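Local coordinates for methionine gamma-lyase (Trichomonas vaginalis, PDB 1E5E), which belongs to the pyridoxal-phosphate-dependent enzymes of the Cys/Met metabolism family and assembles from four copies of its chain, at residues I90-L95 with Q230-V235; L117-L122 with V129-T134; E276-H281 with A386-G391. All coordinates share one frame; numbering follows the deposited sequence. Where two conformers were deposited one is given.

Interaction 1: I90-L95 with Q230-V235; sequences IAATVL and QQIRMV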
loop_
_atom_site.group_PDB
_atom_site.type_symbol
_atom_site.label_atom_id
_atom_site.label_comp_id
_atom_site.label_asym_id
_atom_site.label_seq_id
_atom_site.Cartn_x
_atom_site.Cartn_y
_atom_site.Cartn_z
ATOM N N ILE A 90 7.260 9.623 -22.391
ATOM C CA ILE A 90 7.489 10.007 -23.774
ATOM C C ILE A 90 6.721 11.289 -24.146
ATOM O O ILE A 90 7.286 12.242 -24.710
ATOM C CB ILE A 90 7.146 8.857 -24.740
ATOM C CG1 ILE A 90 8.129 7.666 -24.531
ATOM C CG2 ILE A 90 7.250 9.348 -26.183
ATOM C CD1 ILE A 90 7.495 6.342 -24.912
ATOM N N ALA A 91 5.450 11.341 -23.800
ATOM C CA ALA A 91 4.591 12.440 -24.148
ATOM C C ALA A 91 5.021 13.705 -23.434
ATOM O O ALA A 91 5.073 14.772 -24.059
ATOM C CB ALA A 91 3.154 12.046 -23.792
ATOM N N ALA A 92 5.341 13.645 -22.143
ATOM C CA ALA A 92 5.697 14.862 -21.410
ATOM C C ALA A 92 6.967 15.456 -22.000
ATOM O O ALA A 92 7.138 16.672 -22.030
ATOM C CB ALA A 92 5.900 14.586 -19.920
ATOM N N THR A 93 7.869 14.566 -22.431
ATOM C CA THR A 93 9.107 14.987 -23.059
ATOM C C THR A 93 8.819 15.606 -24.423
ATOM O O THR A 93 9.121 16.780 -24.649
ATOM C CB THR A 93 10.037 13.761 -23.206
ATOM O OG1 THR A 93 10.348 13.279 -21.880
ATOM C CG2 THR A 93 11.291 14.090 -23.997
ATOM N N VAL A 94 8.225 14.876 -25.369
ATOM C CA VAL A 94 8.040 15.475 -26.681
ATOM C C VAL A 94 7.003 16.595 -26.653
ATOM O O VAL A 94 7.184 17.496 -27.480
ATOM C CB VAL A 94 7.731 14.487 -27.817
ATOM C CG1 VAL A 94 8.785 13.387 -27.879
ATOM C CG2 VAL A 94 6.333 13.907 -27.714
ATOM N N LEU A 95 6.005 16.665 -25.770
ATOM C CA LEU A 95 5.051 17.782 -25.800
ATOM C C LEU A 95 5.628 19.041 -25.168
ATOM O O LEU A 95 5.134 20.148 -25.427
ATOM C CB LEU A 95 3.708 17.405 -25.225
ATOM C CG LEU A 95 2.964 16.291 -25.979
ATOM C CD1 LEU A 95 1.721 15.909 -25.187
ATOM C CD2 LEU A 95 2.586 16.728 -27.410
ATOM N N GLN A 230 13.782 20.377 -16.066
ATOM C CA GLN A 230 13.010 21.336 -15.266
ATOM C C GLN A 230 11.888 21.881 -16.133
ATOM O O GLN A 230 10.739 22.038 -15.695
ATOM C CB GLN A 230 13.994 22.334 -14.673
ATOM C CG GLN A 230 13.384 23.602 -14.120
ATOM C CD GLN A 230 12.509 23.407 -12.907
ATOM O OE1 GLN A 230 12.545 22.399 -12.209
ATOM N NE2 GLN A 230 11.655 24.402 -12.602
ATOM N N GLN A 231 12.118 22.078 -17.435
ATOM C CA GLN A 231 11.024 22.526 -18.292
ATOM C C GLN A 231 9.967 21.429 -18.427
ATOM O O GLN A 231 8.748 21.684 -18.436
ATOM C CB GLN A 231 11.513 22.996 -19.666
ATOM C CG GLN A 231 12.711 23.917 -19.768
ATOM C CD GLN A 231 13.251 24.046 -21.190
ATOM O OE1 GLN A 231 14.453 23.902 -21.476
ATOM N NE2 GLN A 231 12.331 24.277 -22.133
ATOM N N ILE A 232 10.402 20.179 -18.608
ATOM C CA ILE A 232 9.462 19.058 -18.736
ATOM C C ILE A 232 8.599 18.898 -17.483
ATOM O O ILE A 232 7.393 18.668 -17.560
ATOM C CB ILE A 232 10.225 17.721 -18.976
ATOM C CG1 ILE A 232 10.864 17.766 -20.378
ATOM C CG2 ILE A 232 9.333 16.489 -18.785
ATOM C CD1 ILE A 232 11.852 16.637 -20.649
ATOM N N ARG A 233 9.182 19.122 -16.320
ATOM C CA ARG A 233 8.451 18.994 -15.054
ATOM C C ARG A 233 7.433 20.118 -14.915
ATOM O O ARG A 233 6.254 19.867 -14.679
ATOM C CB ARG A 233 9.473 18.846 -13.927
ATOM C CG ARG A 233 9.153 19.174 -12.521
ATOM C CD ARG A 233 9.871 18.476 -11.401
ATOM N NE ARG A 233 11.254 18.013 -11.593
ATOM C CZ ARG A 233 11.529 16.731 -11.242
ATOM N NH1 ARG A 233 10.547 15.972 -10.784
ATOM N NH2 ARG A 233 12.751 16.208 -11.394
ATOM N N MET A 234 7.802 21.352 -15.277
ATOM C CA MET A 234 6.918 22.483 -15.106
ATOM C C MET A 234 5.880 22.599 -16.199
ATOM O O MET A 234 4.867 23.215 -15.945
ATOM C CB MET A 234 7.681 23.789 -14.932
ATOM C CG MET A 234 8.373 23.811 -13.564
ATOM S SD MET A 234 7.585 22.972 -12.174
ATOM C CE MET A 234 6.722 24.314 -11.370
ATOM N N VAL A 235 6.099 22.102 -17.398
ATOM C CA VAL A 235 5.146 22.108 -18.489
ATOM C C VAL A 235 4.596 20.723 -18.799
ATOM O O VAL A 235 3.389 20.521 -18.736
ATOM C CB VAL A 235 5.807 22.671 -19.762
ATOM C CG1 VAL A 235 4.883 22.617 -20.964
ATOM C CG2 VAL A 235 6.256 24.116 -19.515
#
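I232 lays its two branches over one turn of the helix carrying I90-L95, covering A92 and T93. Its CG2 methyl faces A92, 4.1 Å from A92 CB. The longer branch runs on to T93, where CD1 lies 3.9 Å from T93 OG1. The first torsion of I232, -69°, separates these tasks: CG1 stands beside its own backbone N and carries CD1 to the threonine, whereas CG2, anti to that N, is directed at the alanine. The side chains of T93 and I232 cross at a slant, and the CB of T93 is directed away from helix 226-241, so that the isoleucine methyl meets the hydroxyl and the backbone at that position. The backbones come close, 5.9 Å between T93 CA and I232 CA, with A92 beside this point also facing helix 226-241.

Helices 86-97 and 226-241 pack here beside the seven-stranded sheet of the PLP-binding domain, as in fold type I PLP enzymes. T93 and I232 both rest on I222 of that sheet, and I90 touches the bound PPJ.

The two oxygens that I232 approaches are used within their own helix, T93 OG1 with A89 O and A92 O with T96 OG1. This implies an interface of van der Waals contact alone between the two segments, with I232 giving the largest share of the buried surface, 69 of 155 Å².

Interaction 2: L117-L122 with V129-T134; sequences LFEHAL and VDFINT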
loop_
_atom_site.group_PDB
_atom_site.type_symbol
_atom_site.label_atom_id
_atom_site.label_comp_id
_atom_site.label_asym_id
_atom_site.label_seq_id
_atom_site.Cartn_x
_atom_site.Cartn_y
_atom_site.Cartn_z
ATOM N N LEU A 117 1.100 7.647 -31.135
ATOM C CA LEU A 117 1.225 8.983 -30.551
ATOM C C LEU A 117 1.809 9.947 -31.619
ATOM O O LEU A 117 1.320 11.040 -31.912
ATOM C CB LEU A 117 2.174 8.962 -29.329
ATOM C CG LEU A 117 2.666 10.300 -28.791
ATOM C CD1 LEU A 117 1.524 11.167 -28.236
ATOM C CD2 LEU A 117 3.742 10.139 -27.705
ATOM N N PHE A 118 2.921 9.490 -32.190
ATOM C CA PHE A 118 3.665 10.233 -33.203
ATOM C C PHE A 118 2.854 10.406 -34.491
ATOM O O PHE A 118 2.715 11.514 -35.032
ATOM C CB PHE A 118 5.029 9.579 -33.416
ATOM C CG PHE A 118 6.147 9.636 -32.407
ATOM C CD1 PHE A 118 5.937 10.222 -31.163
ATOM C CD2 PHE A 118 7.403 9.075 -32.633
ATOM C CE1 PHE A 118 6.956 10.278 -30.243
ATOM C CE2 PHE A 118 8.452 9.099 -31.702
ATOM C CZ PHE A 118 8.188 9.716 -30.483
ATOM N N GLU A 119 2.250 9.351 -35.030
ATOM C CA GLU A 119 1.606 9.386 -36.326
ATOM C C GLU A 119 0.271 10.125 -36.298
ATOM O O GLU A 119 -0.015 10.848 -37.229
ATOM C CB GLU A 119 1.401 7.965 -36.880
ATOM C CG GLU A 119 0.783 7.949 -38.269
ATOM C CD GLU A 119 0.819 6.582 -38.915
ATOM O OE1 GLU A 119 0.763 5.513 -38.285
ATOM O OE2 GLU A 119 0.922 6.532 -40.157
ATOM N N HIS A 120 -0.491 9.955 -35.221
ATOM C CA HIS A 120 -1.793 10.561 -35.123
ATOM C C HIS A 120 -1.967 11.773 -34.233
ATOM O O HIS A 120 -2.529 12.776 -34.674
ATOM C CB HIS A 120 -2.826 9.470 -34.748
ATOM C CG HIS A 120 -2.816 8.374 -35.779
ATOM N ND1 HIS A 120 -3.168 8.656 -37.087
ATOM C CD2 HIS A 120 -2.519 7.059 -35.739
ATOM C CE1 HIS A 120 -3.090 7.555 -37.811
ATOM N NE2 HIS A 120 -2.697 6.576 -37.013
ATOM N N ALA A 121 -1.486 11.754 -33.000
ATOM C CA ALA A 121 -1.619 12.876 -32.085
ATOM C C ALA A 121 -0.746 14.069 -32.393
ATOM O O ALA A 121 -1.189 15.211 -32.469
ATOM C CB ALA A 121 -1.381 12.389 -30.637
ATOM N N LEU A 122 0.568 13.835 -32.552
ATOM C CA LEU A 122 1.496 14.927 -32.837
ATOM C C LEU A 122 1.106 15.647 -34.140
ATOM O O LEU A 122 1.144 16.875 -34.155
ATOM C CB LEU A 122 2.953 14.492 -32.839
ATOM C CG LEU A 122 3.813 13.965 -31.682
ATOM C CD1 LEU A 122 5.291 13.968 -32.030
ATOM C CD2 LEU A 122 3.546 14.740 -30.391
ATOM N N VAL A 129 6.126 14.846 -38.801
ATOM C CA VAL A 129 6.769 13.584 -38.421
ATOM C C VAL A 129 7.167 12.735 -39.625
ATOM O O VAL A 129 6.297 12.385 -40.431
ATOM C CB VAL A 129 5.770 12.692 -37.616
ATOM C CG1 VAL A 129 6.332 11.328 -37.235
ATOM C CG2 VAL A 129 5.289 13.366 -36.333
ATOM N N ASP A 130 8.405 12.249 -39.696
ATOM C CA ASP A 130 8.800 11.253 -40.672
ATOM C C ASP A 130 9.307 10.017 -39.920
ATOM O O ASP A 130 10.100 10.134 -38.988
ATOM C CB ASP A 130 9.968 11.735 -41.561
ATOM C CG ASP A 130 9.491 12.866 -42.471
ATOM O OD1 ASP A 130 8.559 12.546 -43.215
ATOM O OD2 ASP A 130 9.926 14.025 -42.373
ATOM N N PHE A 131 8.921 8.846 -40.386
ATOM C CA PHE A 131 9.350 7.585 -39.844
ATOM C C PHE A 131 10.399 7.026 -40.810
ATOM O O PHE A 131 10.081 6.883 -41.996
ATOM C CB PHE A 131 8.177 6.620 -39.745
ATOM C CG PHE A 131 7.136 6.979 -38.711
ATOM C CD1 PHE A 131 7.417 6.825 -37.355
ATOM C CD2 PHE A 131 5.878 7.403 -39.091
ATOM C CE1 PHE A 131 6.444 7.104 -36.404
ATOM C CE2 PHE A 131 4.891 7.686 -38.157
ATOM C CZ PHE A 131 5.195 7.539 -36.804
ATOM N N ILE A 132 11.639 6.897 -40.370
ATOM C CA ILE A 132 12.694 6.373 -41.235
ATOM C C ILE A 132 13.396 5.189 -40.601
ATOM O O ILE A 132 13.054 4.833 -39.478
ATOM C CB ILE A 132 13.752 7.466 -41.479
ATOM C CG1 ILE A 132 14.404 7.885 -40.161
ATOM C CG2 ILE A 132 13.148 8.673 -42.189
ATOM C CD1 ILE A 132 15.646 8.752 -40.338
ATOM N N ASN A 133 14.344 4.567 -41.301
ATOM C CA ASN A 133 15.140 3.490 -40.715
ATOM C C ASN A 133 16.414 4.186 -40.238
ATOM O O ASN A 133 17.358 4.435 -41.020
ATOM C CB ASN A 133 15.466 2.319 -41.639
ATOM C CG ASN A 133 16.101 1.130 -40.930
ATOM O OD1 ASN A 133 16.589 1.299 -39.814
ATOM N ND2 ASN A 133 16.082 -0.075 -41.513
ATOM N N THR A 134 16.472 4.516 -38.929
ATOM C CA THR A 134 17.667 5.246 -38.470
ATOM C C THR A 134 18.857 4.300 -38.403
ATOM O O THR A 134 19.977 4.768 -38.273
ATOM C CB THR A 134 17.491 5.890 -37.088
ATOM O OG1 THR A 134 17.290 4.787 -36.164
ATOM C CG2 THR A 134 16.303 6.837 -37.063
#
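F131 reaches from its strand to the helix across F118 and E119, its CB directed at the helix and its ring ending between the two residues. With chi1 at -69°, CG stands beside the backbone N of F131, and the far end of the ring does the touching. On one branch CE1 lies 4.1 Å from F118 CB and comes near the plane of the F118 ring at its edge. On the other branch CE2 is 3.7 Å from E119 CB, which approaches the F131 ring at its rim, close to the ring plane. At the tip, CZ meets both residues, 4.0 Å from F118 CB and 3.8 Å from E119 CB. The E119 side chain passes at about a right angle to F131, its carboxylate plane turned 72° from the ring.

V129, two residues earlier and on the same side of the strand, fills the next position. Its CG2 comes within 3.4 Å of F118 O and also packs against L122 CD1 at 4.3 Å, while CG1 lies over one face of the F131 ring, offset toward its rim.

Segments 117-122 and 129-132 run nearly antiparallel, 167° between their directions, their axes approaching to 8.9 Å, as expected where helix 112-124 is the returning crossover between the parallel strands 103-107 and 128-132. H115, about one turn before E119 on the helix, stacks on the F131 ring, and the F118 ring meets Y152 edge-to-face. Strand 128-132 lies at the margin of the sheet within this chain, with helix 139-143 touching I132.

Interaction 3: E276-H281 with A386-G391; sequences EYLKSH and ADFKQG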
loop_
_atom_site.group_PDB
_atom_site.type_symbol
_atom_site.label_atom_id
_atom_site.label_comp_id
_atom_site.label_asym_id
_atom_site.label_seq_id
_atom_site.Cartn_x
_atom_site.Cartn_y
_atom_site.Cartn_z
ATOM N N GLU A 276 19.510 -19.651 -28.001
ATOM C CA GLU A 276 20.277 -20.695 -28.649
ATOM C C GLU A 276 19.420 -21.932 -28.909
ATOM O O GLU A 276 19.474 -22.477 -30.004
ATOM C CB GLU A 276 21.500 -21.134 -27.818
ATOM C CG GLU A 276 22.580 -20.072 -27.784
ATOM C CD GLU A 276 23.919 -20.294 -27.150
ATOM O OE1 GLU A 276 24.328 -21.399 -26.740
ATOM O OE2 GLU A 276 24.729 -19.334 -27.040
ATOM N N TYR A 277 18.552 -22.303 -27.955
ATOM C CA TYR A 277 17.683 -23.444 -28.168
ATOM C C TYR A 277 16.688 -23.170 -29.283
ATOM O O TYR A 277 16.430 -24.034 -30.117
ATOM C CB TYR A 277 16.929 -23.795 -26.844
ATOM C CG TYR A 277 15.916 -24.891 -27.156
ATOM C CD1 TYR A 277 16.352 -26.196 -27.286
ATOM C CD2 TYR A 277 14.581 -24.614 -27.304
ATOM C CE1 TYR A 277 15.463 -27.216 -27.588
ATOM C CE2 TYR A 277 13.659 -25.607 -27.594
ATOM C CZ TYR A 277 14.136 -26.894 -27.742
ATOM O OH TYR A 277 13.278 -27.894 -28.053
ATOM N N LEU A 278 16.090 -21.978 -29.342
ATOM C CA LEU A 278 15.088 -21.665 -30.339
ATOM C C LEU A 278 15.680 -21.665 -31.751
ATOM O O LEU A 278 15.111 -22.201 -32.686
ATOM C CB LEU A 278 14.416 -20.311 -30.110
ATOM C CG LEU A 278 13.650 -20.161 -28.782
ATOM C CD1 LEU A 278 13.202 -18.706 -28.583
ATOM C CD2 LEU A 278 12.468 -21.115 -28.767
ATOM N N LYS A 279 16.912 -21.164 -31.822
ATOM C CA LYS A 279 17.575 -21.039 -33.100
ATOM C C LYS A 279 17.803 -22.410 -33.749
ATOM O O LYS A 279 17.784 -22.544 -34.977
ATOM C CB LYS A 279 18.873 -20.281 -32.889
ATOM C CG LYS A 279 19.799 -20.262 -34.094
ATOM C CD LYS A 279 21.180 -19.763 -33.654
ATOM C CE LYS A 279 21.333 -18.303 -34.021
ATOM N NZ LYS A 279 22.089 -18.122 -35.304
ATOM N N SER A 280 18.009 -23.445 -32.952
ATOM C CA SER A 280 18.279 -24.716 -33.629
ATOM C C SER A 280 17.074 -25.628 -33.711
ATOM O O SER A 280 17.233 -26.784 -34.072
ATOM C CB SER A 280 19.472 -25.299 -32.876
ATOM O OG SER A 280 18.931 -25.942 -31.736
ATOM N N HIS A 281 15.897 -25.128 -33.387
ATOM C CA HIS A 281 14.678 -25.895 -33.458
ATOM C C HIS A 281 14.135 -25.860 -34.891
ATOM O O HIS A 281 13.964 -24.802 -35.472
ATOM C CB HIS A 281 13.596 -25.386 -32.516
ATOM C CG HIS A 281 12.544 -26.433 -32.309
ATOM N ND1 HIS A 281 11.561 -26.629 -33.253
ATOM C CD2 HIS A 281 12.352 -27.343 -31.333
ATOM C CE1 HIS A 281 10.781 -27.627 -32.886
ATOM N NE2 HIS A 281 11.233 -28.058 -31.718
ATOM N N ALA A 386 12.410 -26.636 -21.753
ATOM C CA ALA A 386 11.433 -27.730 -21.837
ATOM C C ALA A 386 10.026 -27.246 -22.149
ATOM O O ALA A 386 9.276 -28.000 -22.794
ATOM C CB ALA A 386 11.417 -28.601 -20.565
ATOM N N ASP A 387 9.621 -26.027 -21.732
ATOM C CA ASP A 387 8.272 -25.581 -22.087
ATOM C C ASP A 387 8.231 -25.312 -23.592
ATOM O O ASP A 387 7.213 -25.560 -24.272
ATOM C CB ASP A 387 7.922 -24.323 -21.282
ATOM C CG ASP A 387 6.468 -23.949 -21.301
ATOM O OD1 ASP A 387 5.611 -24.841 -21.516
ATOM O OD2 ASP A 387 6.152 -22.740 -21.122
ATOM N N PHE A 388 9.320 -24.708 -24.122
ATOM C CA PHE A 388 9.296 -24.513 -25.585
ATOM C C PHE A 388 9.384 -25.849 -26.327
ATOM O O PHE A 388 8.695 -26.027 -27.340
ATOM C CB PHE A 388 10.395 -23.596 -26.040
ATOM C CG PHE A 388 10.123 -22.133 -25.853
ATOM C CD1 PHE A 388 9.150 -21.505 -26.603
ATOM C CD2 PHE A 388 10.864 -21.395 -24.955
ATOM C CE1 PHE A 388 8.914 -20.147 -26.466
ATOM C CE2 PHE A 388 10.615 -20.041 -24.838
ATOM C CZ PHE A 388 9.644 -19.408 -25.574
ATOM N N LYS A 389 10.189 -26.783 -25.843
ATOM C CA LYS A 389 10.276 -28.087 -26.501
ATOM C C LYS A 389 8.904 -28.762 -26.636
ATOM O O LYS A 389 8.601 -29.220 -27.741
ATOM C CB LYS A 389 11.205 -29.036 -25.784
ATOM C CG LYS A 389 11.148 -30.479 -26.300
ATOM C CD LYS A 389 12.486 -31.137 -25.982
ATOM C CE LYS A 389 12.375 -32.658 -26.010
ATOM N NZ LYS A 389 11.888 -33.126 -27.327
ATOM N N GLN A 390 8.122 -28.860 -25.573
ATOM C CA GLN A 390 6.848 -29.538 -25.687
ATOM C C GLN A 390 5.949 -28.733 -26.626
ATOM O O GLN A 390 5.254 -29.329 -27.453
ATOM C CB GLN A 390 6.129 -29.814 -24.371
ATOM C CG GLN A 390 5.782 -28.647 -23.466
ATOM C CD GLN A 390 4.446 -28.008 -23.739
ATOM O OE1 GLN A 390 3.606 -28.686 -24.348
ATOM N NE2 GLN A 390 4.228 -26.746 -23.365
ATOM N N GLY A 391 5.927 -27.423 -26.480
ATOM C CA GLY A 391 5.065 -26.574 -27.297
ATOM C C GLY A 391 5.448 -26.731 -28.780
ATOM O O GLY A 391 4.557 -26.831 -29.623
#
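Y277 and L278 carry the apolar contacts, each against a different part of helix 386-391. L278 makes a CH-pi contact: its CD2 methyl stands over one face of the F388 ring, 4.0 Å from the centroid and 16° off the normal. Y277 addresses the backbone side of the same phenylalanine, its CE2 lying 4.1 Å from F388 CB. With CG anti to the backbone N (chi1 174°), the tyrosine ring extends toward the next residue.

These two helices, 260-279 and 381-396, are brought together from distant parts of the chain beside the smaller, five-stranded sheet of the C-terminal domain of fold type I PLP enzymes, where L278 also packs on I312 and F314.

At the more exposed edge, Y277 OH rests against the aliphatic part of K389, 3.3 Å from its CB, the side chains crossing at about a right angle. The same hydroxyl lies in plane at the edge of the H281 ring. The charged end of K389 turns away to a salt bridge with D393, which also accepts a hydrogen bond from H281 NE2. Within the helix, Q390 NE2, which also reaches N329 O, donates over 3.0 Å to D387 OD1, which also takes K331 N.

Interactions 1 and 2 belong to one region: L95 CD2 and L122 CD2 touch at 3.7 Å, and helix 112-124 packs on helix 86-97. Along the chain, interaction 2 is nested inside the loop that interaction 1 closes, and both reach the second subunit. All the touching residues of interaction 1 are buried, and its chemistry is aliphatic; interaction 2, at the margin of the seven-stranded sheet, is partly buried and mixes aromatic and aliphatic contacts. Interaction 3 stands apart beside the smaller sheet, with its centre about 44 Å from that of interaction 1, across the chain's centre. Its segments touch no other chain, and its apolar contacts lie beside a lysine whose charge is paired with D393, outside the two segments.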